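Local atomic coordinates of SusD/RagB family nutrient-binding outer membrane lipoprotein (Bacteroides vulgatus, PDB entry 4F7A), a protein that probably binds glycans, possibly mucin O-glycans, at the bacterial outer membrane as a SusD-like nutrient-binding lipoprotein. Residues P134-K139 / T145-T150. Sequence-based numbering, arbitrary orientation.
Sequences PIVYSK and TNSVDT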
ATOM      1  N   PRO A 134     -10.824   2.313  12.700  1.00 12.46           N
ATOM      2  CA  PRO A 134     -10.470   1.888  14.041  1.00 13.78           C
ATOM      3  C   PRO A 134      -9.871   0.472  14.071  1.00 12.88           C
ATOM      4  O   PRO A 134     -10.289  -0.420  13.318  1.00 13.97           O
ATOM      5  CB  PRO A 134     -11.805   1.940  14.791  1.00 12.95           C
ATOM      6  CG  PRO A 134     -12.610   3.006  14.045  1.00 12.06           C
ATOM      7  CD  PRO A 134     -12.177   2.900  12.616  1.00 14.64           C
ATOM      8  N   ILE A 135      -8.894   0.273  14.939  1.00 14.37           N
ATOM      9  CA  ILE A 135      -8.304  -1.057  15.104  1.00 13.84           C
ATOM     10  C   ILE A 135      -7.985  -1.300  16.564  1.00 13.98           C
ATOM     11  O   ILE A 135      -8.088  -0.394  17.398  1.00 14.08           O
ATOM     12  CB  ILE A 135      -7.015  -1.224  14.261  1.00 13.65           C
ATOM     13  CG1 ILE A 135      -5.909  -0.248  14.699  1.00 13.76           C
ATOM     14  CG2 ILE A 135      -7.324  -1.066  12.721  1.00 11.99           C
ATOM     15  CD1 ILE A 135      -4.468  -0.595  14.117  1.00 15.35           C
ATOM     16  N   VAL A 136      -7.585  -2.526  16.876  1.00 13.29           N
ATOM     17  CA  VAL A 136      -6.998  -2.833  18.162  1.00 12.87           C
ATOM     18  C   VAL A 136      -5.476  -2.714  18.021  1.00 14.70           C
ATOM     19  O   VAL A 136      -4.857  -3.440  17.211  1.00 16.58           O
ATOM     20  CB  VAL A 136      -7.392  -4.248  18.662  1.00 15.99           C
ATOM     21  CG1 VAL A 136      -6.681  -4.558  19.973  1.00 15.71           C
ATOM     22  CG2 VAL A 136      -8.905  -4.357  18.854  1.00 16.07           C
ATOM     23  N   TYR A 137      -4.869  -1.801  18.784  1.00 14.76           N
ATOM     24  CA  TYR A 137      -3.427  -1.578  18.688  1.00 15.23           C
ATOM     25  C   TYR A 137      -2.817  -1.191  20.016  1.00 16.98           C
ATOM     26  O   TYR A 137      -2.204  -2.044  20.690  1.00 16.89           O
ATOM     27  CB  TYR A 137      -3.103  -0.559  17.587  1.00 15.68           C
ATOM     28  CG  TYR A 137      -1.636  -0.445  17.292  1.00 14.56           C
ATOM     29  CD1 TYR A 137      -1.001  -1.388  16.497  1.00 14.55           C
ATOM     30  CD2 TYR A 137      -0.875   0.591  17.813  1.00 18.09           C
ATOM     31  CE1 TYR A 137       0.376  -1.327  16.264  1.00 14.18           C
ATOM     32  CE2 TYR A 137       0.498   0.679  17.558  1.00 16.33           C
ATOM     33  CZ  TYR A 137       1.110  -0.285  16.777  1.00 14.49           C
ATOM     34  OH  TYR A 137       2.449  -0.221  16.504  1.00 14.82           O
ATOM     35  N   SER A 138      -2.996   0.063  20.440  1.00 18.26           N
ATOM     36  CA  SER A 138      -2.291   0.533  21.653  1.00 18.12           C
ATOM     37  C   SER A 138      -2.733  -0.235  22.891  1.00 21.28           C
ATOM     38  O   SER A 138      -1.973  -0.356  23.863  1.00 21.03           O
ATOM     39  CB  SER A 138      -2.469   2.050  21.859  1.00 20.59           C
ATOM     40  OG  SER A 138      -3.762   2.341  22.345  1.00 17.35           O
ATOM     41  N   LYS A 139      -3.937  -0.793  22.867  1.00 21.46           N
ATOM     42  CA  LYS A 139      -4.437  -1.513  24.038  1.00 22.81           C
ATOM     43  C   LYS A 139      -4.363  -3.046  23.914  1.00 23.90           C
ATOM     44  O   LYS A 139      -4.841  -3.761  24.783  1.00 24.47           O
ATOM     45  CB  LYS A 139      -5.841  -1.040  24.367  1.00 21.71           C
ATOM     46  CG  LYS A 139      -5.824   0.448  24.761  1.00 26.69           C
ATOM     47  CD  LYS A 139      -7.194   1.016  25.107  1.00 26.05           C
ATOM     48  CE  LYS A 139      -8.015   1.294  23.856  1.00 25.61           C
ATOM     49  NZ  LYS A 139      -9.369   1.979  24.123  1.00 22.38           N
ATOM     50  N   THR A 145     -11.205  -2.357  29.323  1.00 31.56           N
ATOM     51  CA  THR A 145     -12.642  -2.442  29.062  1.00 32.33           C
ATOM     52  C   THR A 145     -12.954  -2.258  27.581  1.00 28.21           C
ATOM     53  O   THR A 145     -13.688  -3.047  27.004  1.00 29.36           O
ATOM     54  CB  THR A 145     -13.397  -1.326  29.816  1.00 33.81           C
ATOM     55  OG1 THR A 145     -12.997  -1.318  31.187  1.00 40.90           O
ATOM     56  CG2 THR A 145     -14.909  -1.541  29.725  1.00 38.34           C
ATOM     57  N   ASN A 146     -12.391  -1.204  26.989  1.00 25.88           N
ATOM     58  CA  ASN A 146     -12.540  -0.921  25.552  1.00 23.50           C
ATOM     59  C   ASN A 146     -11.178  -1.112  24.876  1.00 21.85           C
ATOM     60  O   ASN A 146     -10.217  -0.397  25.164  1.00 20.08           O
ATOM     61  CB  ASN A 146     -13.095   0.504  25.337  1.00 22.79           C
ATOM     62  CG  ASN A 146     -13.394   0.807  23.874  1.00 22.81           C
ATOM     63  OD1 ASN A 146     -12.865   0.159  22.960  1.00 20.34           O
ATOM     64  ND2 ASN A 146     -14.258   1.785  23.642  1.00 17.18           N
ATOM     65  N   SER A 147     -11.104  -2.115  23.999  1.00 20.02           N
ATOM     66  CA  SER A 147      -9.860  -2.519  23.343  1.00 20.62           C
ATOM     67  C   SER A 147      -9.494  -1.680  22.110  1.00 19.76           C
ATOM     68  O   SER A 147      -8.414  -1.848  21.518  1.00 17.44           O
ATOM     69  CB  SER A 147     -10.024  -3.976  22.902  1.00 24.64           C
ATOM     70  OG  SER A 147     -11.238  -4.122  22.125  1.00 30.76           O
ATOM     71  N   VAL A 148     -10.390  -0.785  21.712  1.00 16.91           N
ATOM     72  CA  VAL A 148     -10.317  -0.147  20.401  1.00 16.83           C
ATOM     73  C   VAL A 148      -9.583   1.195  20.433  1.00 17.89           C
ATOM     74  O   VAL A 148      -9.825   2.037  21.310  1.00 14.99           O
ATOM     75  CB  VAL A 148     -11.749   0.059  19.833  1.00 17.87           C
ATOM     76  CG1 VAL A 148     -11.735   0.921  18.548  1.00 13.72           C
ATOM     77  CG2 VAL A 148     -12.380  -1.296  19.548  1.00 12.78           C
ATOM     78  N   ASP A 149      -8.689   1.388  19.470  1.00 15.36           N
ATOM     79  CA  ASP A 149      -8.157   2.721  19.157  1.00 15.10           C
ATOM     80  C   ASP A 149      -8.966   3.341  18.021  1.00 14.01           C
ATOM     81  O   ASP A 149      -9.157   2.700  16.995  1.00 13.25           O
ATOM     82  CB  ASP A 149      -6.728   2.657  18.606  1.00 15.15           C
ATOM     83  CG  ASP A 149      -5.699   2.280  19.604  1.00 20.62           C
ATOM     84  OD1 ASP A 149      -5.982   2.234  20.820  1.00 17.23           O
ATOM     85  OD2 ASP A 149      -4.547   2.034  19.141  1.00 16.50           O
ATOM     86  N   THR A 150      -9.353   4.610  18.145  1.00 14.23           N
ATOM     87  CA  THR A 150      -9.758   5.386  16.955  1.00 12.80           C
ATOM     88  C   THR A 150      -8.556   5.431  16.000  1.00 12.49           C
ATOM     89  O   THR A 150      -7.410   5.185  16.419  1.00 12.36           O
ATOM     90  CB  THR A 150     -10.173   6.831  17.302  1.00 14.88           C
ATOM     91  OG1 THR A 150      -9.018   7.539  17.735  1.00 13.86           O
ATOM     92  CG2 THR A 150     -11.262   6.868  18.430  1.00 13.07           C
TER
HETATM   93  O   HOH W   1      -6.191  -0.510  20.992  1.00 14.92           O
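Ile-135 and Asp-149 form a single antiparallel hydrogen-bonded bridge: Asp-149 N reaches Ile-135 O at 2.8 Å, and the return bond from Ile-135 N to Asp-149 O, in the carbonyl plane, is longer at 3.2 Å.

The Asp-149 carboxylate grips Ser-138 twice, on the syn side of each oxygen. Ser-138 N meets Asp-149 OD2 at 2.8 Å in a nearly straight bond (171°), 30° out of the carboxylate plane, while Ser-138 OG gives its proton to Asp-149 OD1 at 2.7 Å. These two bonds fix the rotation of the carboxylate.

Lys-139, its chain bent at chi3 (-77°), curls its ammonium over two backbone carbonyls: NZ lies 2.7 Å from Asn-146 O and 2.9 Å from Val-148 O, above both carbonyl planes. An Asx turn, Val-148 N to Asn-146 OD1, shapes the chain there. Water 1 joins Tyr-137 N and Lys-139 N to Ser-147 O.

Apolar contact is slight, Pro-134 CB touching Val-148 CG1 at 3.9 Å; both side chains also pack on helix 482-492.

The single bridge thus ties together, near its ends, the two limbs of the loop between helices 111-132 and 151-174 of the TPR-like SusD fold, with Thr-150 as N-cap of the latter.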